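Local coordinates for uncharacterized protein (Nostoc punctiforme, PDB 2QDR) that is of unknown function but adopts the double-stranded beta-helix fold of the cupin clan and is probably a dioxygenase, at residues A[125-130]-A[184-189]; A[238-243]-A[281-286]; A[249-254]-A[271-276]. One frame throughout, in Å; residues are numbered along the deposited sequence.

Contact 1 (A[125-130]-A[184-189])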
ATOM      1  N   GLY A 125      28.777 -13.052  29.851  1.00 62.63           N
ATOM      2  CA  GLY A 125      28.636 -12.009  30.848  1.00 62.14           C
ATOM      3  C   GLY A 125      27.301 -12.263  31.529  1.00 62.68           C
ATOM      4  O   GLY A 125      27.033 -13.374  31.979  1.00 62.70           O
ATOM      5  N   GLU A 126      26.443 -11.251  31.551  1.00 63.40           N
ATOM      6  CA  GLU A 126      25.102 -11.357  32.169  1.00 62.36           C
ATOM      7  C   GLU A 126      24.023 -11.952  31.265  1.00 62.09           C
ATOM      8  O   GLU A 126      22.966 -12.339  31.764  1.00 62.07           O
ATOM      9  CB  GLU A 126      24.602  -9.976  32.632  1.00 62.22           C
ATOM     10  CG  GLU A 126      24.516  -8.911  31.521  1.00 61.33           C
ATOM     11  CD  GLU A 126      23.903  -7.632  31.979  1.00 62.18           C
ATOM     12  OE1 GLU A 126      22.720  -7.674  32.357  1.00 64.02           O
ATOM     13  OE2 GLU A 126      24.571  -6.582  31.882  1.00 59.62           O
ATOM     14  N   TRP A 127      24.282 -12.037  29.959  1.00 61.79           N
ATOM     15  CA  TRP A 127      23.279 -12.512  28.997  1.00 61.29           C
ATOM     16  C   TRP A 127      23.354 -13.965  28.519  1.00 61.91           C
ATOM     17  O   TRP A 127      24.409 -14.419  28.096  1.00 61.25           O
ATOM     18  CB  TRP A 127      23.353 -11.630  27.758  1.00 60.05           C
ATOM     19  CG  TRP A 127      23.167 -10.194  28.073  1.00 58.85           C
ATOM     20  CD1 TRP A 127      22.001  -9.577  28.399  1.00 57.66           C
ATOM     21  CD2 TRP A 127      24.171  -9.177  28.048  1.00 59.76           C
ATOM     22  NE1 TRP A 127      22.216  -8.238  28.605  1.00 58.30           N
ATOM     23  CE2 TRP A 127      23.539  -7.963  28.389  1.00 59.27           C
ATOM     24  CE3 TRP A 127      25.552  -9.176  27.790  1.00 58.48           C
ATOM     25  CZ2 TRP A 127      24.238  -6.758  28.483  1.00 60.00           C
ATOM     26  CZ3 TRP A 127      26.246  -7.975  27.873  1.00 56.13           C
ATOM     27  CH2 TRP A 127      25.592  -6.785  28.219  1.00 57.89           C
ATOM     28  N   GLN A 128      22.214 -14.667  28.555  1.00 63.65           N
ATOM     29  CA  GLN A 128      22.131 -16.047  28.076  1.00 65.29           C
ATOM     30  C   GLN A 128      22.005 -16.034  26.571  1.00 64.71           C
ATOM     31  O   GLN A 128      21.403 -15.137  26.010  1.00 64.92           O
ATOM     32  CB  GLN A 128      20.893 -16.811  28.563  1.00 65.32           C
ATOM     33  CG  GLN A 128      20.714 -17.060  30.054  1.00 68.36           C
ATOM     34  CD  GLN A 128      19.489 -17.962  30.338  1.00 67.48           C
ATOM     35  OE1 GLN A 128      18.785 -18.396  29.420  1.00 67.85           O
ATOM     36  NE2 GLN A 128      19.240 -18.235  31.610  1.00 71.53           N
ATOM     37  N   LEU A 129      22.547 -17.057  25.931  1.00 65.53           N
ATOM     38  CA  LEU A 129      22.467 -17.246  24.496  1.00 65.35           C
ATOM     39  C   LEU A 129      22.065 -18.697  24.330  1.00 65.17           C
ATOM     40  O   LEU A 129      22.924 -19.577  24.300  1.00 65.13           O
ATOM     41  CB  LEU A 129      23.801 -16.967  23.817  1.00 66.55           C
ATOM     42  CG  LEU A 129      24.372 -15.559  23.817  1.00 66.57           C
ATOM     43  CD1 LEU A 129      25.734 -15.569  23.153  1.00 70.18           C
ATOM     44  CD2 LEU A 129      23.469 -14.630  23.085  1.00 70.24           C
ATOM     45  N   ASN A 130      20.757 -18.946  24.284  1.00 65.76           N
ATOM     46  CA  ASN A 130      20.214 -20.307  24.137  1.00 65.88           C
ATOM     47  C   ASN A 130      20.179 -20.692  22.645  1.00 64.37           C
ATOM     48  O   ASN A 130      20.829 -20.034  21.841  1.00 62.95           O
ATOM     49  CB  ASN A 130      18.844 -20.451  24.858  1.00 66.65           C
ATOM     50  CG  ASN A 130      17.713 -19.662  24.194  1.00 71.09           C
ATOM     51  OD1 ASN A 130      17.941 -18.689  23.461  1.00 73.92           O
ATOM     52  ND2 ASN A 130      16.474 -20.071  24.481  1.00 77.12           N
ATOM     53  N   ILE A 184      26.640  -6.323  19.439  1.00 59.64           N
ATOM     54  CA  ILE A 184      25.344  -6.979  19.543  1.00 59.45           C
ATOM     55  C   ILE A 184      25.591  -8.003  20.644  1.00 60.08           C
ATOM     56  O   ILE A 184      26.054  -9.101  20.350  1.00 60.60           O
ATOM     57  CB  ILE A 184      24.898  -7.620  18.208  1.00 60.27           C
ATOM     58  CG1 ILE A 184      24.837  -6.554  17.102  1.00 59.57           C
ATOM     59  CG2 ILE A 184      23.523  -8.348  18.364  1.00 56.68           C
ATOM     60  CD1 ILE A 184      24.506  -7.080  15.719  1.00 59.65           C
ATOM     61  N   PRO A 185      25.350  -7.633  21.923  1.00 60.95           N
ATOM     62  CA  PRO A 185      25.621  -8.588  23.025  1.00 61.44           C
ATOM     63  C   PRO A 185      24.849  -9.909  22.980  1.00 61.02           C
ATOM     64  O   PRO A 185      25.448 -10.953  23.228  1.00 61.36           O
ATOM     65  CB  PRO A 185      25.235  -7.798  24.296  1.00 62.35           C
ATOM     66  CG  PRO A 185      24.438  -6.649  23.835  1.00 62.06           C
ATOM     67  CD  PRO A 185      24.873  -6.335  22.442  1.00 60.54           C
ATOM     68  N   ALA A 186      23.560  -9.863  22.663  1.00 59.91           N
ATOM     69  CA  ALA A 186      22.747 -11.074  22.614  1.00 59.72           C
ATOM     70  C   ALA A 186      21.468 -10.840  21.837  1.00 59.78           C
ATOM     71  O   ALA A 186      20.684  -9.976  22.213  1.00 59.16           O
ATOM     72  CB  ALA A 186      22.418 -11.547  24.028  1.00 59.47           C
ATOM     73  N   LEU A 187      21.268 -11.615  20.771  1.00 59.62           N
ATOM     74  CA  LEU A 187      20.094 -11.510  19.917  1.00 60.17           C
ATOM     75  C   LEU A 187      19.475 -12.898  19.765  1.00 59.78           C
ATOM     76  O   LEU A 187      20.037 -13.753  19.096  1.00 59.31           O
ATOM     77  CB  LEU A 187      20.498 -10.900  18.575  1.00 59.66           C
ATOM     78  CG  LEU A 187      19.457 -10.452  17.548  1.00 60.11           C
ATOM     79  CD1 LEU A 187      20.160  -9.744  16.387  1.00 59.96           C
ATOM     80  CD2 LEU A 187      18.599 -11.588  17.014  1.00 62.73           C
ATOM     81  N   ASP A 188      18.332 -13.111  20.414  1.00 59.76           N
ATOM     82  CA  ASP A 188      17.599 -14.365  20.361  1.00 60.43           C
ATOM     83  C   ASP A 188      16.749 -14.319  19.071  1.00 61.22           C
ATOM     84  O   ASP A 188      15.627 -13.784  19.059  1.00 62.13           O
ATOM     85  CB  ASP A 188      16.757 -14.538  21.636  1.00 60.81           C
ATOM     86  CG  ASP A 188      16.016 -15.882  21.711  1.00 63.76           C
ATOM     87  OD1 ASP A 188      16.005 -16.657  20.734  1.00 65.18           O
ATOM     88  OD2 ASP A 188      15.428 -16.159  22.780  1.00 63.92           O
ATOM     89  N   SER A 189      17.281 -14.917  18.003  1.00 60.03           N
ATOM     90  CA  SER A 189      16.622 -14.932  16.696  1.00 59.93           C
ATOM     91  C   SER A 189      15.227 -15.532  16.737  1.00 60.04           C
ATOM     92  O   SER A 189      14.387 -15.140  15.927  1.00 58.79           O
ATOM     93  CB  SER A 189      17.475 -15.665  15.647  1.00 59.38           C
ATOM     94  OG  SER A 189      17.595 -17.041  15.926  1.00 58.21           O
TER
HETATM   95  O   HOH W   1      14.217 -18.280  23.728  1.00 63.25           O
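The indole of Trp127 is held between two side chains. Pro185 CB lies over one face, 3.9 Å from the centroid of the Trp127 six-membered ring, 18° off the ring normal. This is a CH-pi contact, offset toward the rim, with Trp127 CZ3 the nearest ring atom at 3.7 Å from Pro185 CB. Glu126 CG covers the opposite face, over its centre. Tyr298 of a second subunit meets the indole edge-to-face, and Trp127 NE1 is hydrogen-bonded to Thr269 OG1 of that subunit.

Ala186 CB packs against both Trp127 and Leu129. It is 3.8 Å from Trp127 CB and also touches Leu129 CD2. Leu129 sets CG anti to its carbonyl carbon (chi1 -66°); CD1 continues the chain, and the other branch, CD2, meets the Ala186 methyl. The contact is apolar here, and no direct hydrogen bond joins the two segments.

At the other end the link is polar and runs through a water. Asn130 ND2 donates to the water over 3.0 Å, and the water donates to Asp188 OD2 over 2.6 Å. The amide and carboxylate planes are almost perpendicular. Lys190 NZ ties the same pair together: it forms a salt bridge with Asp188 OD1 and a hydrogen bond with Asn130 OD1.

Strands 127-129 and 184-188 pass at 7.3 Å between their axes, with 49° between their directions. Each belongs to its own sheet, the first paired with strand 121-124 and the second with 133-137. Strands of two different sheets thus pack across each other at a subunit interface, where Ile235 of the second subunit covers Trp127 and Pro185; this is consistent with the double-stranded beta-helix fold of the cupin clan.

Contact 2 (A[238-243]-A[281-286])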
ATOM      1  N   TYR A 238      29.820 -12.351  -5.377  1.00 59.90           N
ATOM      2  CA  TYR A 238      30.047 -12.005  -3.983  1.00 60.82           C
ATOM      3  C   TYR A 238      30.381 -13.266  -3.204  1.00 60.99           C
ATOM      4  O   TYR A 238      30.144 -14.364  -3.702  1.00 61.37           O
ATOM      5  CB  TYR A 238      28.796 -11.332  -3.388  1.00 60.68           C
ATOM      6  CG  TYR A 238      27.516 -12.142  -3.560  1.00 61.73           C
ATOM      7  CD1 TYR A 238      27.124 -13.077  -2.603  1.00 60.17           C
ATOM      8  CD2 TYR A 238      26.704 -11.980  -4.678  1.00 61.89           C
ATOM      9  CE1 TYR A 238      25.965 -13.820  -2.755  1.00 65.07           C
ATOM     10  CE2 TYR A 238      25.539 -12.726  -4.832  1.00 64.64           C
ATOM     11  CZ  TYR A 238      25.172 -13.638  -3.866  1.00 61.71           C
ATOM     12  OH  TYR A 238      24.021 -14.375  -4.015  1.00 60.36           O
ATOM     13  N   ASN A 239      30.935 -13.115  -2.002  1.00 61.16           N
ATOM     14  CA  ASN A 239      31.253 -14.265  -1.155  1.00 61.03           C
ATOM     15  C   ASN A 239      30.072 -14.556  -0.258  1.00 60.98           C
ATOM     16  O   ASN A 239      29.453 -13.626   0.262  1.00 60.03           O
ATOM     17  CB  ASN A 239      32.485 -14.026  -0.294  1.00 62.41           C
ATOM     18  CG  ASN A 239      33.741 -13.839  -1.104  1.00 61.55           C
ATOM     19  OD1 ASN A 239      34.042 -14.622  -2.001  1.00 57.62           O
ATOM     20  ND2 ASN A 239      34.523 -12.827  -0.743  1.00 68.26           N
ATOM     21  N   GLU A 240      29.772 -15.845  -0.081  1.00 62.05           N
ATOM     22  CA  GLU A 240      28.675 -16.327   0.758  1.00 62.63           C
ATOM     23  C   GLU A 240      29.036 -17.656   1.405  1.00 63.38           C
ATOM     24  O   GLU A 240      29.730 -18.482   0.798  1.00 63.76           O
ATOM     25  CB  GLU A 240      27.404 -16.531  -0.076  1.00 62.23           C
ATOM     26  CG  GLU A 240      26.189 -17.217   0.652  1.00 61.83           C
ATOM     27  CD  GLU A 240      25.010 -17.519  -0.280  1.00 64.31           C
ATOM     28  OE1 GLU A 240      24.927 -16.941  -1.388  1.00 69.25           O
ATOM     29  OE2 GLU A 240      24.149 -18.342   0.102  1.00 67.46           O
ATOM     30  N   GLU A 241      28.585 -17.845   2.641  1.00 63.61           N
ATOM     31  CA  GLU A 241      28.775 -19.104   3.344  1.00 64.22           C
ATOM     32  C   GLU A 241      27.505 -19.317   4.120  1.00 63.96           C
ATOM     33  O   GLU A 241      26.760 -18.371   4.341  1.00 64.28           O
ATOM     34  CB  GLU A 241      29.976 -19.127   4.281  1.00 63.08           C
ATOM     35  CG  GLU A 241      29.900 -18.232   5.515  1.00 65.85           C
ATOM     36  CD  GLU A 241      31.059 -18.479   6.494  1.00 65.84           C
ATOM     37  OE1 GLU A 241      32.110 -19.030   6.116  1.00 64.11           O
ATOM     38  OE2 GLU A 241      30.910 -18.110   7.659  1.00 63.98           O
ATOM     39  N   GLY A 242      27.259 -20.549   4.534  1.00 63.97           N
ATOM     40  CA  GLY A 242      26.074 -20.830   5.320  1.00 63.86           C
ATOM     41  C   GLY A 242      26.059 -22.207   5.928  1.00 63.71           C
ATOM     42  O   GLY A 242      26.849 -23.066   5.536  1.00 63.89           O
ATOM     43  N   TYR A 243      25.150 -22.399   6.886  1.00 63.57           N
ATOM     44  CA  TYR A 243      25.002 -23.653   7.609  1.00 63.31           C
ATOM     45  C   TYR A 243      23.530 -24.001   7.672  1.00 63.09           C
ATOM     46  O   TYR A 243      22.704 -23.131   7.957  1.00 63.26           O
ATOM     47  CB  TYR A 243      25.560 -23.465   9.000  1.00 63.18           C
ATOM     48  CG  TYR A 243      25.758 -24.708   9.828  1.00 63.29           C
ATOM     49  CD1 TYR A 243      24.749 -25.206  10.628  1.00 62.36           C
ATOM     50  CD2 TYR A 243      27.000 -25.336   9.873  1.00 63.48           C
ATOM     51  CE1 TYR A 243      24.955 -26.330  11.421  1.00 64.67           C
ATOM     52  CE2 TYR A 243      27.219 -26.452  10.665  1.00 63.33           C
ATOM     53  CZ  TYR A 243      26.201 -26.947  11.439  1.00 63.66           C
ATOM     54  OH  TYR A 243      26.427 -28.072  12.213  1.00 63.64           O
ATOM     55  N   PHE A 281      18.161 -21.881   7.457  1.00 62.91           N
ATOM     56  CA  PHE A 281      19.571 -21.758   7.128  1.00 63.10           C
ATOM     57  C   PHE A 281      20.252 -20.513   7.671  1.00 62.96           C
ATOM     58  O   PHE A 281      19.719 -19.432   7.529  1.00 64.09           O
ATOM     59  CB  PHE A 281      19.698 -21.664   5.608  1.00 63.32           C
ATOM     60  CG  PHE A 281      19.059 -22.804   4.857  1.00 65.22           C
ATOM     61  CD1 PHE A 281      17.731 -22.725   4.445  1.00 65.07           C
ATOM     62  CD2 PHE A 281      19.785 -23.947   4.545  1.00 66.12           C
ATOM     63  CE1 PHE A 281      17.144 -23.770   3.763  1.00 61.76           C
ATOM     64  CE2 PHE A 281      19.199 -24.984   3.858  1.00 62.27           C
ATOM     65  CZ  PHE A 281      17.877 -24.892   3.469  1.00 62.23           C
ATOM     66  N   PHE A 282      21.428 -20.672   8.275  1.00 62.64           N
ATOM     67  CA  PHE A 282      22.226 -19.553   8.768  1.00 62.46           C
ATOM     68  C   PHE A 282      23.043 -19.139   7.561  1.00 63.12           C
ATOM     69  O   PHE A 282      23.734 -19.982   6.988  1.00 63.59           O
ATOM     70  CB  PHE A 282      23.147 -19.966   9.910  1.00 61.41           C
ATOM     71  CG  PHE A 282      24.074 -18.876  10.390  1.00 59.03           C
ATOM     72  CD1 PHE A 282      23.688 -18.010  11.400  1.00 59.68           C
ATOM     73  CD2 PHE A 282      25.360 -18.743   9.859  1.00 62.60           C
ATOM     74  CE1 PHE A 282      24.558 -17.011  11.863  1.00 59.52           C
ATOM     75  CE2 PHE A 282      26.233 -17.752  10.321  1.00 60.19           C
ATOM     76  CZ  PHE A 282      25.827 -16.882  11.319  1.00 58.90           C
ATOM     77  N   VAL A 283      22.953 -17.874   7.156  1.00 62.39           N
ATOM     78  CA  VAL A 283      23.667 -17.386   5.977  1.00 62.14           C
ATOM     79  C   VAL A 283      24.454 -16.137   6.300  1.00 61.57           C
ATOM     80  O   VAL A 283      24.021 -15.330   7.122  1.00 62.02           O
ATOM     81  CB  VAL A 283      22.686 -17.054   4.835  1.00 61.45           C
ATOM     82  CG1 VAL A 283      23.442 -16.679   3.549  1.00 58.74           C
ATOM     83  CG2 VAL A 283      21.765 -18.227   4.580  1.00 63.21           C
ATOM     84  N   ARG A 284      25.587 -15.968   5.625  1.00 60.23           N
ATOM     85  CA  ARG A 284      26.435 -14.812   5.820  1.00 61.09           C
ATOM     86  C   ARG A 284      26.996 -14.399   4.438  1.00 60.91           C
ATOM     87  O   ARG A 284      27.592 -15.220   3.751  1.00 61.21           O
ATOM     88  CB  ARG A 284      27.470 -15.175   6.881  1.00 61.48           C
ATOM     89  CG  ARG A 284      28.195 -14.017   7.445  1.00 65.48           C
ATOM     90  CD  ARG A 284      28.749 -14.278   8.841  1.00 68.24           C
ATOM     91  NE  ARG A 284      29.866 -15.215   8.918  1.00 66.51           N
ATOM     92  CZ  ARG A 284      31.160 -14.898   9.008  1.00 68.61           C
ATOM     93  NH1 ARG A 284      31.586 -13.639   9.031  1.00 73.09           N
ATOM     94  NH2 ARG A 284      32.063 -15.861   9.095  1.00 73.56           N
ATOM     95  N   VAL A 285      26.751 -13.146   4.028  1.00 60.82           N
ATOM     96  CA  VAL A 285      27.144 -12.591   2.710  1.00 60.10           C
ATOM     97  C   VAL A 285      27.853 -11.250   2.855  1.00 58.68           C
ATOM     98  O   VAL A 285      27.360 -10.392   3.573  1.00 56.55           O
ATOM     99  CB  VAL A 285      25.879 -12.426   1.803  1.00 60.18           C
ATOM    100  CG1 VAL A 285      26.205 -11.785   0.463  1.00 62.93           C
ATOM    101  CG2 VAL A 285      25.207 -13.760   1.566  1.00 60.97           C
ATOM    102  N   ASP A 286      28.957 -11.044   2.125  1.00 59.74           N
ATOM    103  CA  ASP A 286      29.766  -9.796   2.232  1.00 59.66           C
ATOM    104  C   ASP A 286      29.469  -8.714   1.174  1.00 60.21           C
ATOM    105  O   ASP A 286      30.345  -7.908   0.851  1.00 59.79           O
ATOM    106  CB  ASP A 286      31.280 -10.129   2.252  1.00 59.72           C
ATOM    107  CG  ASP A 286      31.853 -10.571   0.888  1.00 59.86           C
ATOM    108  OD1 ASP A 286      31.107 -10.883  -0.064  1.00 60.25           O
ATOM    109  OD2 ASP A 286      33.101 -10.592   0.780  1.00 62.89           O
TER
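Asp286 grips Asn239 by both carboxylate oxygens. Asp286 OD1 accepts from Asn239 N at 3.0 Å and Asp286 OD2 from Asn239 ND2 at 3.1 Å. Both donors come on the syn side, about 30° out of the carboxylate plane. Asp286 CG sits between its backbone N and carbonyl carbon (chi1 73°), which turns the carboxylate toward Asn239. Asp286 N returns a bond to Asn239 O. With an alanine in place of Asp286, Asn239 N and ND2 would probably lose these acceptors and the amide would be freer to turn.

Glu241 and Arg284 lie side by side in a buried salt bridge. Arg284 NH2 reaches Glu241 OE2 at 2.9 Å, from above the carboxylate plane; a weak bond from NE joins it. Thr93 OG1 also binds OE2, and Tyr261 OH binds OE1. Arg284 NH1 is satisfied by Glu114 and Asn161.

Glu241 with Arg284, and Tyr243 with Phe282, form antiparallel hydrogen-bonded pairs. On the face of Glu240, Val283 and Val285, Val285 CG2 meets Glu240 CG; Val285 CG1 meets Tyr238 CD1 at 3.5 Å. The pairing is consistent with the cupin double-stranded beta-helix. Strand 260-264 flanks 240-245, 218-224 flanks 279-285, and 154-160 of another sheet packs against Tyr243, Phe282 and Arg284.

Contact 3 (A[249-254]-A[271-276])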
ATOM      1  N   CYS A 249      17.683 -28.787   1.275  1.00 63.44           N
ATOM      2  CA  CYS A 249      17.636 -28.076   0.005  1.00 62.95           C
ATOM      3  C   CYS A 249      18.578 -28.726  -0.994  1.00 62.27           C
ATOM      4  O   CYS A 249      19.787 -28.793  -0.771  1.00 62.72           O
ATOM      5  CB  CYS A 249      17.969 -26.602   0.138  1.00 63.08           C
ATOM      6  SG  CYS A 249      17.805 -25.778  -1.459  1.00 66.52           S
ATOM      7  N   ASP A 250      17.996 -29.257  -2.067  1.00 62.86           N
ATOM      8  CA  ASP A 250      18.758 -29.878  -3.133  1.00 62.49           C
ATOM      9  C   ASP A 250      19.296 -28.732  -3.946  1.00 62.39           C
ATOM     10  O   ASP A 250      18.545 -27.830  -4.268  1.00 60.84           O
ATOM     11  CB  ASP A 250      17.910 -30.790  -4.032  1.00 61.48           C
ATOM     12  CG  ASP A 250      17.332 -31.983  -3.297  1.00 60.55           C
ATOM     13  OD1 ASP A 250      17.862 -32.365  -2.246  1.00 62.93           O
ATOM     14  OD2 ASP A 250      16.358 -32.571  -3.788  1.00 56.73           O
ATOM     15  N   VAL A 251      20.597 -28.733  -4.199  1.00 63.66           N
ATOM     16  CA  VAL A 251      21.233 -27.715  -5.023  1.00 64.06           C
ATOM     17  C   VAL A 251      22.038 -28.556  -6.027  1.00 63.79           C
ATOM     18  O   VAL A 251      23.109 -29.077  -5.721  1.00 64.31           O
ATOM     19  CB  VAL A 251      22.005 -26.642  -4.201  1.00 64.54           C
ATOM     20  CG1 VAL A 251      22.907 -27.256  -3.124  1.00 70.41           C
ATOM     21  CG2 VAL A 251      22.778 -25.725  -5.138  1.00 65.48           C
ATOM     22  N   GLY A 252      21.453 -28.737  -7.211  1.00 63.59           N
ATOM     23  CA  GLY A 252      22.043 -29.550  -8.253  1.00 63.34           C
ATOM     24  C   GLY A 252      21.724 -30.959  -7.817  1.00 63.20           C
ATOM     25  O   GLY A 252      20.604 -31.232  -7.407  1.00 63.55           O
ATOM     26  N   ASP A 253      22.716 -31.837  -7.866  1.00 64.62           N
ATOM     27  CA  ASP A 253      22.534 -33.237  -7.436  1.00 66.44           C
ATOM     28  C   ASP A 253      23.040 -33.476  -5.980  1.00 65.49           C
ATOM     29  O   ASP A 253      23.104 -34.622  -5.545  1.00 66.77           O
ATOM     30  CB  ASP A 253      23.119 -34.239  -8.469  1.00 67.48           C
ATOM     31  CG  ASP A 253      24.582 -33.987  -8.794  1.00 75.59           C
ATOM     32  OD1 ASP A 253      25.105 -32.896  -8.445  1.00 83.79           O
ATOM     33  OD2 ASP A 253      25.200 -34.871  -9.432  1.00 84.88           O
ATOM     34  N   TYR A 254      23.356 -32.403  -5.241  1.00 63.61           N
ATOM     35  CA  TYR A 254      23.795 -32.482  -3.850  1.00 62.26           C
ATOM     36  C   TYR A 254      22.616 -32.083  -2.991  1.00 62.61           C
ATOM     37  O   TYR A 254      21.918 -31.128  -3.326  1.00 62.81           O
ATOM     38  CB  TYR A 254      24.958 -31.526  -3.561  1.00 61.04           C
ATOM     39  CG  TYR A 254      25.558 -31.672  -2.169  1.00 59.54           C
ATOM     40  CD1 TYR A 254      25.049 -30.970  -1.071  1.00 59.97           C
ATOM     41  CD2 TYR A 254      26.652 -32.507  -1.955  1.00 58.28           C
ATOM     42  CE1 TYR A 254      25.623 -31.113   0.207  1.00 58.83           C
ATOM     43  CE2 TYR A 254      27.218 -32.664  -0.690  1.00 56.84           C
ATOM     44  CZ  TYR A 254      26.707 -31.968   0.380  1.00 58.70           C
ATOM     45  OH  TYR A 254      27.289 -32.141   1.611  1.00 57.04           O
ATOM     46  N   PRO A 271      24.001 -24.075  -8.783  1.00 62.51           N
ATOM     47  CA  PRO A 271      22.936 -24.791  -9.491  1.00 62.09           C
ATOM     48  C   PRO A 271      21.535 -24.484  -8.982  1.00 61.91           C
ATOM     49  O   PRO A 271      21.363 -23.754  -8.013  1.00 62.45           O
ATOM     50  CB  PRO A 271      23.250 -26.270  -9.202  1.00 62.90           C
ATOM     51  CG  PRO A 271      24.673 -26.310  -8.779  1.00 61.89           C
ATOM     52  CD  PRO A 271      24.914 -25.019  -8.096  1.00 62.91           C
ATOM     53  N   ARG A 272      20.548 -25.069  -9.642  1.00 61.79           N
ATOM     54  CA  ARG A 272      19.153 -24.887  -9.296  1.00 61.80           C
ATOM     55  C   ARG A 272      18.891 -25.417  -7.892  1.00 62.02           C
ATOM     56  O   ARG A 272      19.439 -26.445  -7.524  1.00 62.01           O
ATOM     57  CB  ARG A 272      18.312 -25.641 -10.309  1.00 61.23           C
ATOM     58  CG  ARG A 272      16.816 -25.476 -10.238  1.00 63.00           C
ATOM     59  CD  ARG A 272      16.181 -26.318 -11.351  1.00 63.29           C
ATOM     60  NE  ARG A 272      14.793 -25.963 -11.596  1.00 66.50           N
ATOM     61  CZ  ARG A 272      13.995 -26.492 -12.531  1.00 67.11           C
ATOM     62  NH1 ARG A 272      14.409 -27.456 -13.347  1.00 67.70           N
ATOM     63  NH2 ARG A 272      12.751 -26.053 -12.647  1.00 70.92           N
ATOM     64  N   HIS A 273      18.077 -24.694  -7.124  1.00 62.40           N
ATOM     65  CA  HIS A 273      17.704 -25.047  -5.758  1.00 62.80           C
ATOM     66  C   HIS A 273      16.290 -25.581  -5.720  1.00 61.64           C
ATOM     67  O   HIS A 273      15.374 -24.912  -6.204  1.00 61.45           O
ATOM     68  CB  HIS A 273      17.735 -23.842  -4.839  1.00 64.39           C
ATOM     69  CG  HIS A 273      19.105 -23.337  -4.516  1.00 68.28           C
ATOM     70  ND1 HIS A 273      19.954 -22.787  -5.455  1.00 71.06           N
ATOM     71  CD2 HIS A 273      19.730 -23.204  -3.321  1.00 71.95           C
ATOM     72  CE1 HIS A 273      21.068 -22.390  -4.861  1.00 72.96           C
ATOM     73  NE2 HIS A 273      20.953 -22.622  -3.565  1.00 79.69           N
ATOM     74  N   ILE A 274      16.103 -26.772  -5.149  1.00 61.41           N
ATOM     75  CA  ILE A 274      14.771 -27.373  -5.034  1.00 61.98           C
ATOM     76  C   ILE A 274      14.627 -28.038  -3.664  1.00 61.69           C
ATOM     77  O   ILE A 274      15.561 -28.662  -3.176  1.00 60.31           O
ATOM     78  CB  ILE A 274      14.448 -28.407  -6.162  1.00 62.36           C
ATOM     79  CG1 ILE A 274      14.779 -27.851  -7.567  1.00 66.13           C
ATOM     80  CG2 ILE A 274      12.964 -28.862  -6.071  1.00 62.41           C
ATOM     81  CD1 ILE A 274      14.457 -28.787  -8.761  1.00 62.38           C
ATOM     82  N   THR A 275      13.454 -27.876  -3.048  1.00 62.31           N
ATOM     83  CA  THR A 275      13.138 -28.495  -1.755  1.00 62.13           C
ATOM     84  C   THR A 275      11.627 -28.575  -1.549  1.00 62.21           C
ATOM     85  O   THR A 275      10.935 -27.563  -1.586  1.00 63.32           O
ATOM     86  CB  THR A 275      13.808 -27.797  -0.547  1.00 62.13           C
ATOM     87  OG1 THR A 275      13.243 -28.322   0.661  1.00 63.63           O
ATOM     88  CG2 THR A 275      13.620 -26.295  -0.544  1.00 63.54           C
ATOM     89  N   ASP A 276      11.133 -29.796  -1.379  1.00 62.13           N
ATOM     90  CA  ASP A 276       9.717 -30.040  -1.158  1.00 62.06           C
ATOM     91  C   ASP A 276       9.338 -29.819   0.301  1.00 62.36           C
ATOM     92  O   ASP A 276       8.176 -29.568   0.581  1.00 62.92           O
ATOM     93  CB  ASP A 276       9.338 -31.463  -1.581  1.00 61.82           C
ATOM     94  CG  ASP A 276       9.504 -31.707  -3.076  1.00 62.17           C
ATOM     95  OD1 ASP A 276       9.429 -30.753  -3.888  1.00 65.51           O
ATOM     96  OD2 ASP A 276       9.671 -32.880  -3.444  1.00 62.62           O
TER
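Val251 and His273 lie side by side and point the same way. Val251 CG2 sits over one face of the imidazole, 4.0 Å from the His273 ring centroid and 18° off its normal, a CH-pi contact. With Val251 CG1 near +60° (chi1 47°), CG2 stands anti to the backbone N, on the side of the ring. The same methyl, Val251 CG2, touches Pro271 CD at 3.7 Å. Cys249 comes to the ring differently: its SG lies at the edge, near the ring plane, 3.7 Å from His273 CD2. Face and edge contacts together help to set how the imidazole is turned.

Asp250 and Ile274 project from the opposite side of the sheet. Their backbones form an antiparallel hydrogen-bonded pair, with Asp250 N to Ile274 O at 2.7 Å and Ile274 N to Asp250 O at 2.8 Å. The carboxylate of Asp250 turns to Arg255, its salt-bridge partner.

Gly252 N bonds Arg272 O, and Pro271 CB rests on Gly252 CA. Gly252 has positive phi in a type II' turn, Val251 to Tyr254, which closes a beta hairpin. Strand 248-251 thus lies between strands 254-257 and 268-275, and strand 228-229 borders 268-275 on its far side.

In the fold
All three contacts belong to the same cupin-clan region of a chain with strands and loops but no helix. Contact 3 is nested inside the loop closed by contact 2: strand 240-245 runs on to 248-251, and 268-275 leads to 279-285. Their centres are 17 Å apart, and they touch where Phe281 CZ packs on Cys249 CB at 3.7 Å. Contact 1 comes earlier in the chain. Its nearest atoms are about 8 Å from contact 2 and about 18 Å from contact 3. An unidentified ligand lies about 4 Å from the Glu240 side chain of contact 2. An unidentified group is also modelled as linked to His273 of contact 3; the link is doubtful, and the group probably comes from the crystallisation liquor.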